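Local coordinates for uncharacterized protein (PDB 2A1V), which is of unknown function but belongs to the YjbR (DUF419) family and folds as an antiparallel sheet packed with helices, at residues 60-65 / 109-114; 73-78 / 97-102; 77-82 / 91-96. All blocks are in the same frame, centred on the assembly; numbering follows the deposited sequence. Where two conformers were deposited one is given.

Contact 1: 60-65 / 109-114; sequences SLKVDP and RGSYLL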
ATOM      1  N   SER A  60       1.331   3.188  -5.692  1.00 15.43           N
ATOM      2  CA  SER A  60       1.592   1.807  -6.065  1.00 15.96           C
ATOM      3  C   SER A  60       1.470   0.895  -4.839  1.00 15.23           C
ATOM      4  O   SER A  60       2.028   1.176  -3.803  1.00 14.53           O
ATOM      5  CB  SER A  60       2.975   1.662  -6.719  1.00 15.21           C
ATOM      6  OG  SER A  60       3.020   2.276  -8.018  1.00 16.21           O
ATOM      7  N   LEU A  61       0.787  -0.218  -5.035  1.00 15.69           N
ATOM      8  CA  LEU A  61       0.505  -1.146  -3.969  0.60 16.85           C
ATOM      9  C   LEU A  61       0.317  -2.568  -4.515  1.00 16.98           C
ATOM     10  O   LEU A  61       0.136  -2.762  -5.708  1.00 17.18           O
ATOM     11  CB  LEU A  61      -0.726  -0.675  -3.153  0.60 16.45           C
ATOM     12  CG  LEU A  61      -2.072  -0.407  -3.841  0.60 15.80           C
ATOM     13  CD1 LEU A  61      -2.833  -1.672  -4.124  0.60 15.31           C
ATOM     14  CD2 LEU A  61      -2.941   0.526  -2.990  0.60 16.55           C
ATOM     15  N   LYS A  62       0.392  -3.549  -3.612  1.00 17.31           N
ATOM     16  CA  LYS A  62       0.311  -4.968  -3.969  1.00 18.40           C
ATOM     17  C   LYS A  62      -1.089  -5.455  -3.791  1.00 18.18           C
ATOM     18  O   LYS A  62      -1.776  -5.076  -2.815  1.00 17.09           O
ATOM     19  CB  LYS A  62       1.233  -5.857  -3.108  1.00 18.94           C
ATOM     20  CG  LYS A  62       2.683  -5.434  -3.096  1.00 21.80           C
ATOM     21  CD  LYS A  62       3.681  -6.603  -2.903  1.00 20.64           C
ATOM     22  CE  LYS A  62       3.763  -7.584  -4.048  1.00 21.00           C
ATOM     23  NZ  LYS A  62       4.923  -8.514  -3.848  1.00 19.75           N
ATOM     24  N   VAL A  63      -1.492  -6.321  -4.712  1.00 18.68           N
ATOM     25  CA  VAL A  63      -2.869  -6.846  -4.780  0.50 19.48           C
ATOM     26  C   VAL A  63      -2.830  -8.278  -5.245  1.00 20.18           C
ATOM     27  O   VAL A  63      -1.943  -8.648  -5.978  1.00 20.57           O
ATOM     28  CB  VAL A  63      -3.781  -6.087  -5.804  0.50 19.09           C
ATOM     29  CG1 VAL A  63      -4.109  -4.689  -5.359  0.50 16.97           C
ATOM     30  CG2 VAL A  63      -3.153  -6.075  -7.194  0.50 18.39           C
ATOM     31  N   ASP A  64      -3.785  -9.091  -4.811  1.00 22.12           N
ATOM     32  CA  ASP A  64      -3.940 -10.436  -5.359  1.00 23.90           C
ATOM     33  C   ASP A  64      -4.193 -10.292  -6.892  1.00 25.13           C
ATOM     34  O   ASP A  64      -4.924  -9.433  -7.275  1.00 23.31           O
ATOM     35  CB  ASP A  64      -5.118 -11.095  -4.658  1.00 25.20           C
ATOM     36  CG  ASP A  64      -5.649 -12.275  -5.413  1.00 28.66           C
ATOM     37  OD1 ASP A  64      -5.011 -13.342  -5.392  1.00 35.12           O
ATOM     38  OD2 ASP A  64      -6.726 -12.134  -6.013  1.00 36.56           O
ATOM     39  N   PRO A  65      -3.514 -11.080  -7.753  1.00 27.38           N
ATOM     40  CA  PRO A  65      -3.669 -10.927  -9.206  1.00 29.15           C
ATOM     41  C   PRO A  65      -5.114 -10.859  -9.705  1.00 31.06           C
ATOM     42  O   PRO A  65      -5.431 -10.020 -10.523  1.00 31.69           O
ATOM     43  CB  PRO A  65      -2.955 -12.151  -9.746  1.00 29.73           C
ATOM     44  CG  PRO A  65      -1.843 -12.388  -8.730  1.00 29.76           C
ATOM     45  CD  PRO A  65      -2.496 -12.102  -7.417  1.00 27.95           C
ATOM     46  N   ARG A 109      -4.065  -1.039   3.313  1.00 18.11           N
ATOM     47  CA  ARG A 109      -3.981  -2.027   4.401  1.00 19.15           C
ATOM     48  C   ARG A 109      -3.857  -3.430   3.866  1.00 17.97           C
ATOM     49  O   ARG A 109      -3.093  -4.214   4.409  1.00 16.45           O
ATOM     50  CB  ARG A 109      -5.198  -1.945   5.321  1.00 18.56           C
ATOM     51  CG  ARG A 109      -5.194  -0.668   6.093  1.00 21.79           C
ATOM     52  CD  ARG A 109      -6.488  -0.444   6.898  1.00 25.54           C
ATOM     53  NE  ARG A 109      -6.077   0.183   8.150  1.00 34.42           N
ATOM     54  CZ  ARG A 109      -6.445  -0.221   9.359  1.00 35.65           C
ATOM     55  NH1 ARG A 109      -7.345  -1.216   9.491  1.00 37.75           N
ATOM     56  NH2 ARG A 109      -5.921   0.398  10.426  1.00 36.70           N
ATOM     57  N   GLY A 110      -4.557  -3.723   2.772  1.00 17.07           N
ATOM     58  CA  GLY A 110      -4.455  -5.037   2.163  1.00 16.69           C
ATOM     59  C   GLY A 110      -3.060  -5.376   1.629  1.00 17.05           C
ATOM     60  O   GLY A 110      -2.605  -6.551   1.704  1.00 17.46           O
ATOM     61  N   SER A 111      -2.395  -4.368   1.050  1.00 15.98           N
ATOM     62  CA  SER A 111      -1.067  -4.543   0.454  1.00 15.82           C
ATOM     63  C   SER A 111      -0.052  -4.902   1.576  1.00 16.07           C
ATOM     64  O   SER A 111       0.677  -5.866   1.471  1.00 15.19           O
ATOM     65  CB  SER A 111      -0.641  -3.261  -0.292  1.00 15.75           C
ATOM     66  OG  SER A 111       0.663  -3.389  -0.838  1.00 14.95           O
ATOM     67  N   TYR A 112      -0.088  -4.125   2.660  1.00 15.73           N
ATOM     68  CA  TYR A 112       0.626  -4.422   3.921  1.00 16.46           C
ATOM     69  C   TYR A 112       0.401  -5.857   4.396  1.00 16.36           C
ATOM     70  O   TYR A 112       1.363  -6.567   4.667  1.00 16.57           O
ATOM     71  CB  TYR A 112       0.218  -3.420   5.033  1.00 16.24           C
ATOM     72  CG  TYR A 112       0.738  -3.729   6.424  1.00 14.83           C
ATOM     73  CD1 TYR A 112       0.054  -4.589   7.245  1.00 17.37           C
ATOM     74  CD2 TYR A 112       1.953  -3.200   6.880  1.00 16.23           C
ATOM     75  CE1 TYR A 112       0.548  -4.934   8.483  1.00 17.05           C
ATOM     76  CE2 TYR A 112       2.449  -3.495   8.126  1.00 16.25           C
ATOM     77  CZ  TYR A 112       1.737  -4.368   8.935  1.00 17.04           C
ATOM     78  OH  TYR A 112       2.187  -4.688  10.183  1.00 14.15           O
ATOM     79  N   LEU A 113      -0.859  -6.271   4.530  1.00 17.14           N
ATOM     80  CA  LEU A 113      -1.169  -7.655   4.993  1.00 17.62           C
ATOM     81  C   LEU A 113      -0.618  -8.738   4.082  1.00 17.65           C
ATOM     82  O   LEU A 113      -0.046  -9.754   4.542  1.00 17.09           O
ATOM     83  CB  LEU A 113      -2.657  -7.862   5.174  1.00 17.48           C
ATOM     84  CG  LEU A 113      -3.176  -7.223   6.457  1.00 24.08           C
ATOM     85  CD1 LEU A 113      -4.757  -7.110   6.402  1.00 28.22           C
ATOM     86  CD2 LEU A 113      -2.711  -8.015   7.689  1.00 22.96           C
ATOM     87  N   LEU A 114      -0.777  -8.509   2.789  1.00 17.79           N
ATOM     88  CA  LEU A 114      -0.317  -9.470   1.800  1.00 18.38           C
ATOM     89  C   LEU A 114       1.175  -9.619   1.942  1.00 17.51           C
ATOM     90  O   LEU A 114       1.720 -10.716   1.925  1.00 16.24           O
ATOM     91  CB  LEU A 114      -0.712  -8.962   0.412  1.00 18.83           C
ATOM     92  CG  LEU A 114      -0.364  -9.593  -0.909  1.00 22.32           C
ATOM     93  CD1 LEU A 114      -1.403  -9.072  -1.978  1.00 24.60           C
ATOM     94  CD2 LEU A 114       1.051  -9.249  -1.309  1.00 26.72           C
TER

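Contact 2: 73-78 / 97-102; sequences QAHPQS and GTVPAE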
ATOM      1  N   GLN A  73     -10.339  -3.259 -14.297  1.00 34.64           N
ATOM      2  CA  GLN A  73     -11.535  -3.253 -15.149  0.50 34.70           C
ATOM      3  C   GLN A  73     -12.611  -2.310 -14.565  1.00 34.28           C
ATOM      4  O   GLN A  73     -13.310  -1.619 -15.299  1.00 35.10           O
ATOM      5  CB  GLN A  73     -12.052  -4.703 -15.408  0.50 34.85           C
ATOM      6  CG  GLN A  73     -13.277  -5.186 -14.588  0.50 35.41           C
ATOM      7  CD  GLN A  73     -13.677  -6.642 -14.914  0.50 36.38           C
ATOM      8  OE1 GLN A  73     -13.928  -6.980 -16.076  0.50 40.08           O
ATOM      9  NE2 GLN A  73     -13.740  -7.502 -13.885  0.50 35.93           N
ATOM     10  N   ALA A  74     -12.723  -2.244 -13.252  1.00 33.14           N
ATOM     11  CA  ALA A  74     -13.662  -1.326 -12.626  1.00 32.44           C
ATOM     12  C   ALA A  74     -13.265   0.157 -12.637  1.00 31.76           C
ATOM     13  O   ALA A  74     -14.138   1.042 -12.444  1.00 31.71           O
ATOM     14  CB  ALA A  74     -13.878  -1.751 -11.200  1.00 32.79           C
ATOM     15  N   HIS A  75     -11.962   0.444 -12.793  1.00 30.54           N
ATOM     16  CA  HIS A  75     -11.459   1.838 -12.727  1.00 29.42           C
ATOM     17  C   HIS A  75     -10.330   2.043 -13.722  1.00 28.72           C
ATOM     18  O   HIS A  75      -9.230   2.404 -13.323  1.00 27.21           O
ATOM     19  CB  HIS A  75     -10.899   2.142 -11.330  1.00 29.71           C
ATOM     20  CG  HIS A  75     -11.861   1.895 -10.213  1.00 28.86           C
ATOM     21  ND1 HIS A  75     -12.813   2.812  -9.836  1.00 31.18           N
ATOM     22  CD2 HIS A  75     -11.994   0.843  -9.365  1.00 30.33           C
ATOM     23  CE1 HIS A  75     -13.504   2.328  -8.815  1.00 32.16           C
ATOM     24  NE2 HIS A  75     -13.030   1.130  -8.517  1.00 28.90           N
ATOM     25  N   PRO A  76     -10.602   1.837 -15.036  1.00 28.43           N
ATOM     26  CA  PRO A  76      -9.537   1.757 -16.074  1.00 27.25           C
ATOM     27  C   PRO A  76      -8.793   3.070 -16.289  1.00 26.38           C
ATOM     28  O   PRO A  76      -7.617   3.080 -16.691  1.00 23.92           O
ATOM     29  CB  PRO A  76     -10.301   1.379 -17.339  1.00 27.25           C
ATOM     30  CG  PRO A  76     -11.749   1.773 -17.050  1.00 28.80           C
ATOM     31  CD  PRO A  76     -11.963   1.695 -15.593  1.00 28.57           C
ATOM     32  N   GLN A  77      -9.461   4.181 -16.017  1.00 25.67           N
ATOM     33  CA  GLN A  77      -8.810   5.465 -16.148  1.00 25.90           C
ATOM     34  C   GLN A  77      -7.920   5.810 -14.934  1.00 25.33           C
ATOM     35  O   GLN A  77      -7.144   6.716 -15.046  1.00 25.74           O
ATOM     36  CB  GLN A  77      -9.839   6.588 -16.385  1.00 26.34           C
ATOM     37  CG  GLN A  77     -10.210   6.725 -17.845  1.00 27.96           C
ATOM     38  CD  GLN A  77     -11.024   5.552 -18.337  1.00 26.61           C
ATOM     39  OE1 GLN A  77     -12.138   5.337 -17.880  1.00 28.06           O
ATOM     40  NE2 GLN A  77     -10.446   4.757 -19.222  1.00 27.60           N
ATOM     41  N   SER A  78      -8.053   5.091 -13.811  1.00 24.94           N
ATOM     42  CA  SER A  78      -7.435   5.441 -12.507  1.00 24.26           C
ATOM     43  C   SER A  78      -6.515   4.373 -11.886  1.00 23.71           C
ATOM     44  O   SER A  78      -5.708   4.668 -10.951  1.00 22.83           O
ATOM     45  CB  SER A  78      -8.512   5.786 -11.496  1.00 24.15           C
ATOM     46  OG  SER A  78      -9.152   6.996 -11.832  1.00 24.02           O
ATOM     47  N   GLY A  97      -9.220  11.335  -6.380  1.00 21.55           N
ATOM     48  CA  GLY A  97     -10.590  11.341  -5.927  1.00 22.28           C
ATOM     49  C   GLY A  97     -11.549  10.503  -6.752  1.00 23.29           C
ATOM     50  O   GLY A  97     -12.725  10.397  -6.404  1.00 23.71           O
ATOM     51  N   THR A  98     -11.028   9.841  -7.797  1.00 23.47           N
ATOM     52  CA  THR A  98     -11.823   9.059  -8.705  1.00 22.56           C
ATOM     53  C   THR A  98     -12.044   7.651  -8.208  1.00 23.35           C
ATOM     54  O   THR A  98     -12.933   6.973  -8.683  1.00 22.51           O
ATOM     55  CB  THR A  98     -11.181   9.021 -10.130  1.00 22.33           C
ATOM     56  OG1 THR A  98      -9.786   8.628 -10.077  1.00 21.61           O
ATOM     57  CG2 THR A  98     -11.271  10.361 -10.756  1.00 22.64           C
ATOM     58  N   VAL A  99     -11.220   7.189  -7.268  1.00 23.80           N
ATOM     59  CA  VAL A  99     -11.457   5.899  -6.615  1.00 23.70           C
ATOM     60  C   VAL A  99     -11.851   6.208  -5.157  1.00 24.00           C
ATOM     61  O   VAL A  99     -11.189   7.011  -4.498  1.00 23.25           O
ATOM     62  CB  VAL A  99     -10.171   5.007  -6.696  1.00 24.12           C
ATOM     63  CG1 VAL A  99     -10.287   3.758  -5.864  1.00 24.50           C
ATOM     64  CG2 VAL A  99      -9.862   4.658  -8.143  1.00 24.75           C
ATOM     65  N   PRO A 100     -12.952   5.608  -4.666  1.00 23.97           N
ATOM     66  CA  PRO A 100     -13.405   5.881  -3.331  1.00 24.12           C
ATOM     67  C   PRO A 100     -12.316   5.706  -2.269  1.00 23.14           C
ATOM     68  O   PRO A 100     -11.619   4.715  -2.279  1.00 22.02           O
ATOM     69  CB  PRO A 100     -14.528   4.840  -3.143  1.00 24.18           C
ATOM     70  CG  PRO A 100     -15.048   4.601  -4.473  1.00 24.78           C
ATOM     71  CD  PRO A 100     -13.862   4.673  -5.353  1.00 24.87           C
ATOM     72  N   ALA A 101     -12.222   6.690  -1.383  1.00 23.77           N
ATOM     73  CA  ALA A 101     -11.235   6.757  -0.315  1.00 24.70           C
ATOM     74  C   ALA A 101     -11.220   5.509   0.559  1.00 24.95           C
ATOM     75  O   ALA A 101     -10.149   5.046   0.992  1.00 24.66           O
ATOM     76  CB  ALA A 101     -11.495   7.968   0.548  1.00 24.64           C
ATOM     77  N   GLU A 102     -12.421   4.995   0.820  1.00 24.86           N
ATOM     78  CA  GLU A 102     -12.546   3.839   1.699  0.50 24.80           C
ATOM     79  C   GLU A 102     -11.934   2.612   1.010  1.00 24.19           C
ATOM     80  O   GLU A 102     -11.169   1.900   1.644  1.00 22.27           O
ATOM     81  CB  GLU A 102     -14.006   3.643   2.126  0.50 24.79           C
ATOM     82  CG  GLU A 102     -14.338   2.361   2.865  0.50 25.45           C
ATOM     83  CD  GLU A 102     -15.802   2.328   3.176  0.50 25.98           C
ATOM     84  OE1 GLU A 102     -16.200   3.028   4.125  0.50 29.60           O
ATOM     85  OE2 GLU A 102     -16.555   1.672   2.438  0.50 26.19           O
TER

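Contact 3: 77-82 / 91-96; sequences QSIAPG and VTVTLD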
ATOM      1  N   GLN A  77      -9.461   4.181 -16.017  1.00 25.67           N
ATOM      2  CA  GLN A  77      -8.810   5.465 -16.148  1.00 25.90           C
ATOM      3  C   GLN A  77      -7.920   5.810 -14.934  1.00 25.33           C
ATOM      4  O   GLN A  77      -7.144   6.716 -15.046  1.00 25.74           O
ATOM      5  CB  GLN A  77      -9.839   6.588 -16.385  1.00 26.34           C
ATOM      6  CG  GLN A  77     -10.210   6.725 -17.845  1.00 27.96           C
ATOM      7  CD  GLN A  77     -11.024   5.552 -18.337  1.00 26.61           C
ATOM      8  OE1 GLN A  77     -12.138   5.337 -17.880  1.00 28.06           O
ATOM      9  NE2 GLN A  77     -10.446   4.757 -19.222  1.00 27.60           N
ATOM     10  N   SER A  78      -8.053   5.091 -13.811  1.00 24.94           N
ATOM     11  CA  SER A  78      -7.435   5.441 -12.507  1.00 24.26           C
ATOM     12  C   SER A  78      -6.515   4.373 -11.886  1.00 23.71           C
ATOM     13  O   SER A  78      -5.708   4.668 -10.951  1.00 22.83           O
ATOM     14  CB  SER A  78      -8.512   5.786 -11.496  1.00 24.15           C
ATOM     15  OG  SER A  78      -9.152   6.996 -11.832  1.00 24.02           O
ATOM     16  N   ILE A  79      -6.605   3.149 -12.397  1.00 23.03           N
ATOM     17  CA  ILE A  79      -5.777   2.051 -11.902  1.00 22.58           C
ATOM     18  C   ILE A  79      -5.099   1.366 -13.053  1.00 22.66           C
ATOM     19  O   ILE A  79      -5.775   0.863 -13.910  1.00 24.47           O
ATOM     20  CB  ILE A  79      -6.589   1.046 -11.121  1.00 22.50           C
ATOM     21  CG1 ILE A  79      -7.336   1.774  -9.976  1.00 21.95           C
ATOM     22  CG2 ILE A  79      -5.636  -0.114 -10.571  1.00 23.51           C
ATOM     23  CD1 ILE A  79      -7.997   0.858  -9.026  1.00 20.90           C
ATOM     24  N   ALA A  80      -3.764   1.391 -13.044  1.00 22.64           N
ATOM     25  CA  ALA A  80      -2.894   0.879 -14.073  1.00 22.20           C
ATOM     26  C   ALA A  80      -1.996  -0.254 -13.551  1.00 22.49           C
ATOM     27  O   ALA A  80      -1.756  -0.369 -12.348  1.00 22.31           O
ATOM     28  CB  ALA A  80      -1.991   2.039 -14.594  1.00 22.51           C
ATOM     29  N   PRO A  81      -1.415  -1.038 -14.464  1.00 22.66           N
ATOM     30  CA  PRO A  81      -0.418  -2.019 -14.044  1.00 22.30           C
ATOM     31  C   PRO A  81       0.731  -1.290 -13.293  1.00 22.50           C
ATOM     32  O   PRO A  81       1.011  -0.144 -13.603  1.00 21.61           O
ATOM     33  CB  PRO A  81       0.059  -2.608 -15.395  1.00 22.06           C
ATOM     34  CG  PRO A  81      -1.151  -2.456 -16.296  1.00 24.39           C
ATOM     35  CD  PRO A  81      -1.596  -1.046 -15.936  1.00 23.01           C
ATOM     36  N   GLY A  82       1.362  -1.924 -12.297  1.00 22.16           N
ATOM     37  CA  GLY A  82       2.377  -1.263 -11.513  1.00 22.08           C
ATOM     38  C   GLY A  82       3.531  -0.655 -12.287  1.00 22.05           C
ATOM     39  O   GLY A  82       4.260  -1.329 -12.977  1.00 20.64           O
ATOM     40  N   VAL A  91      -0.298  -2.738  -8.671  1.00 16.75           N
ATOM     41  CA  VAL A  91      -1.045  -1.756  -9.466  1.00 17.34           C
ATOM     42  C   VAL A  91      -0.652  -0.361  -8.985  1.00 17.92           C
ATOM     43  O   VAL A  91      -0.129  -0.216  -7.880  1.00 18.42           O
ATOM     44  CB  VAL A  91      -2.580  -1.918  -9.328  1.00 17.22           C
ATOM     45  CG1 VAL A  91      -3.076  -3.266 -10.004  1.00 19.24           C
ATOM     46  CG2 VAL A  91      -3.055  -1.779  -7.826  1.00 16.50           C
ATOM     47  N   THR A  92      -0.931   0.643  -9.806  1.00 17.58           N
ATOM     48  CA  THR A  92      -0.660   2.055  -9.476  1.00 18.22           C
ATOM     49  C   THR A  92      -2.012   2.795  -9.616  1.00 18.13           C
ATOM     50  O   THR A  92      -2.689   2.695 -10.636  1.00 18.41           O
ATOM     51  CB  THR A  92       0.520   2.643 -10.413  1.00 17.91           C
ATOM     52  OG1 THR A  92       1.745   1.982 -10.097  1.00 17.84           O
ATOM     53  CG2 THR A  92       0.712   4.152 -10.247  1.00 18.33           C
ATOM     54  N   VAL A  93      -2.425   3.434  -8.535  1.00 18.71           N
ATOM     55  CA  VAL A  93      -3.687   4.156  -8.417  1.00 19.43           C
ATOM     56  C   VAL A  93      -3.439   5.652  -8.353  1.00 19.66           C
ATOM     57  O   VAL A  93      -2.638   6.135  -7.497  1.00 18.18           O
ATOM     58  CB  VAL A  93      -4.446   3.787  -7.126  1.00 19.19           C
ATOM     59  CG1 VAL A  93      -5.817   4.369  -7.155  1.00 21.84           C
ATOM     60  CG2 VAL A  93      -4.535   2.309  -6.996  1.00 23.15           C
ATOM     61  N   THR A  94      -4.127   6.385  -9.240  1.00 19.41           N
ATOM     62  CA  THR A  94      -4.065   7.843  -9.206  1.00 19.99           C
ATOM     63  C   THR A  94      -4.914   8.372  -8.057  1.00 19.97           C
ATOM     64  O   THR A  94      -6.111   8.079  -7.976  1.00 21.88           O
ATOM     65  CB  THR A  94      -4.531   8.425 -10.567  1.00 19.62           C
ATOM     66  OG1 THR A  94      -3.885   7.705 -11.620  1.00 22.60           O
ATOM     67  CG2 THR A  94      -4.188   9.919 -10.697  1.00 19.08           C
ATOM     68  N   LEU A  95      -4.312   9.122  -7.145  1.00 20.55           N
ATOM     69  CA  LEU A  95      -5.051   9.674  -6.005  1.00 20.66           C
ATOM     70  C   LEU A  95      -5.668  11.060  -6.309  1.00 21.06           C
ATOM     71  O   LEU A  95      -5.275  12.120  -5.763  1.00 21.64           O
ATOM     72  CB  LEU A  95      -4.144   9.743  -4.784  1.00 20.79           C
ATOM     73  CG  LEU A  95      -3.456   8.448  -4.348  1.00 18.60           C
ATOM     74  CD1 LEU A  95      -2.704   8.775  -3.066  1.00 17.29           C
ATOM     75  CD2 LEU A  95      -4.423   7.291  -4.150  1.00 15.27           C
ATOM     76  N   ASP A  96      -6.652  11.032  -7.187  1.00 21.75           N
ATOM     77  CA  ASP A  96      -7.348  12.247  -7.638  1.00 21.77           C
ATOM     78  C   ASP A  96      -8.798  12.256  -7.238  1.00 22.10           C
ATOM     79  O   ASP A  96      -9.542  13.091  -7.727  1.00 23.94           O
ATOM     80  CB  ASP A  96      -7.234  12.397  -9.152  1.00 21.58           C
ATOM     81  CG  ASP A  96      -7.770  11.227  -9.912  1.00 21.52           C
ATOM     82  OD1 ASP A  96      -8.286  10.254  -9.299  1.00 19.79           O
ATOM     83  OD2 ASP A  96      -7.666  11.269 -11.155  1.00 22.37           O
TER
HETATM   84  O   HOH W   1      -5.111   8.830 -13.688  1.00 25.42           O
HETATM   85  O   HOH W   2      -7.810   9.208 -12.981  1.00 28.41           O

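Contact 1: 60-65 / 109-114
Leu-114 lies across the side chain of Lys-62 at about a right angle, its CD2 methyl 3.8 Å from Lys-62 CB. This is a helix-on-sheet contact of an alpha+beta fold, with helix 101-119 against an antiparallel sheet. The helix runs over the end of strand 58-62. The axes of strand 60-62 and helix 109-114 run at 48° to each other and come within 7.1 Å. Beyond CB, Lys-62 also passes its CD near Leu-114 CD2. The lysine chain then bends at chi3 (68°), and its end leads away from the helix. Trp-90 and His-89 also touch this side chain.

One turn back on the helix, Ser-111 faces the strand. Its OG stands opposite the backbone N (chi1 178°), and this brings it up to the strand backbone. There OG accepts a hydrogen bond from Lys-62 N at 2.8 Å, nearly straight. The same OG is also bonded to Tyr-47 O on the next strand. The buried hydroxyl therefore joins the helix to two neighbouring strands. With an alanine in place of Ser-111, the amide of Lys-62 and the carbonyl of Tyr-47 would probably each lack this partner.

The fit round the serine is close. Ser-111 CB lies 3.3 Å from Lys-62 O, and its OG lies 3.8 Å from Leu-61 CB. Asp-64, right after Val-63, is the N-cap of helix 65-74, with OD2 bonded to Arg-67 N. Just before that cap, Leu-114 CD1 rests against the peptide between Val-63 and Asp-64, 3.7 Å from Asp-64 N.

Contact 2: 73-78 / 97-102
With CG turned opposite its carbonyl carbon (chi1 -55°), His-75 sets its imidazole beside Val-99. Val-99 in turn has CG1 opposite the backbone N (chi1 171°), and this presents CG2 to the ring. The methyl sits over one face of the imidazole, offset toward the rim, 4.2 Å from CG2 to the ring centroid. This is a CH-pi contact. Among the ring atoms, ND1 is nearest to Val-99 CG2, at 3.9 Å. Pro-100 approaches the same ring obliquely, its CD 4.2 Å from His-75 CE1.

The contact joins the exit of one helix to the start of another. His-75 is where the chain leaves the helical path of helix 65-74. Pro-100 holds the N-cap position of helix 101-119. Residues 75-78 form a type I beta turn with Pro-76 and Gln-77 at its corner. The turn is closed by Ser-78 N bonding to His-75 O at 3.0 Å. It brings Ser-78 round to the same partner segment that His-75 meets.

Ser-78 CB packs on Val-99 CG2 at 3.8 Å, so one methyl serves both residues. The Ser-78 hydroxyl meets that of Thr-98, with OG to OG1 only 2.5 Å. That length is very short and should be read with caution; the proton is not settled. Thr-98 OG1 is also hydrogen-bonded to Asp-96 OD1. Leu-103 of helix 101-119 touches His-75, and Leu-104 touches Val-99.

The chemistry is therefore split. The imidazole is held here by apolar contact rather than by a hydrogen bond across the segments. Any directional part probably falls to the two hydroxyls, though their very short distance leaves the detail doubtful.

Contact 3: 77-82 / 91-96
Three backbone hydrogen bonds, each 2.9 Å, join the strands: Thr-94 N to Ser-78 O, Ala-80 N to Thr-92 O, and Thr-92 N to Ala-80 O. The bond from Ala-80 N is almost straight, at 173°. It and the bond to Ser-78 O lie in the carbonyl plane. The bond to Ala-80 O is tilted 20° from it. Strands 79-81 and 90-94 thus form an antiparallel beta hairpin. Ala-80 and Thr-92 are the hydrogen-bonded pair; Ile-79 with Val-93 and Pro-81 with Val-91 are non-hydrogen-bonded pairs.

Two waters extend the polar network past Ser-78. One gives a proton to Gln-77 O and lies 2.7 Å from Thr-94 OG1. The other sits 2.8 Å from Ser-78 OG and donates to Asp-96 OD2. Ser-78 OG and Asp-96 OD1 each have Thr-98 OG1 as their main partner.

On the other side of the sheet from Ile-79, Thr-92 has OG1 beside its own backbone N (chi1 -67°). There OG1 lies 3.6 Å from Gly-82 CA. It is hydrogen-bonded to Tyr-83 N and to Ser-60 OG on the neighbouring strand 58-62.

The Ile-79 side is apolar. Ile-79 and Val-93 lie alongside each other and point the same way, CG1 to CG1 at 4.1 Å. Ile-79 CG2 comes closer to Val-91 CB, at 3.8 Å. Leu-71 of helix 65-74 touches Ile-79, and Leu-104 of helix 101-119 touches Val-93, so both helices pack on this face.

Strand 79-81 is an outermost strand of the sheet within this chain. Pro-81 has no N-H, and its N is turned away from strand 90-94. This is likely to discourage a further strand from pairing at that point.

How the contacts relate
From the N terminus, the chain first reaches contact 1 at the end of strand 58-62. It continues through helix 65-74 into contact 2 and, by way of the shared Gln-77 and Ser-78, into contact 3. The return strand 90-94 closes contact 3, residues 97-102 close contact 2, and helix 101-119 finally closes contact 1. Contacts 2 and 3 start from the same stretch, and both nest inside the loop of contact 1. Leu-61 N bonds to Val-91 O between contacts 1 and 3. Contact 1 ties helix 101-119 to strand 58-62, contact 2 the end of helix 65-74 to the loop leading into helix 101-119, and contact 3 edge strand 79-81 to strand 90-94.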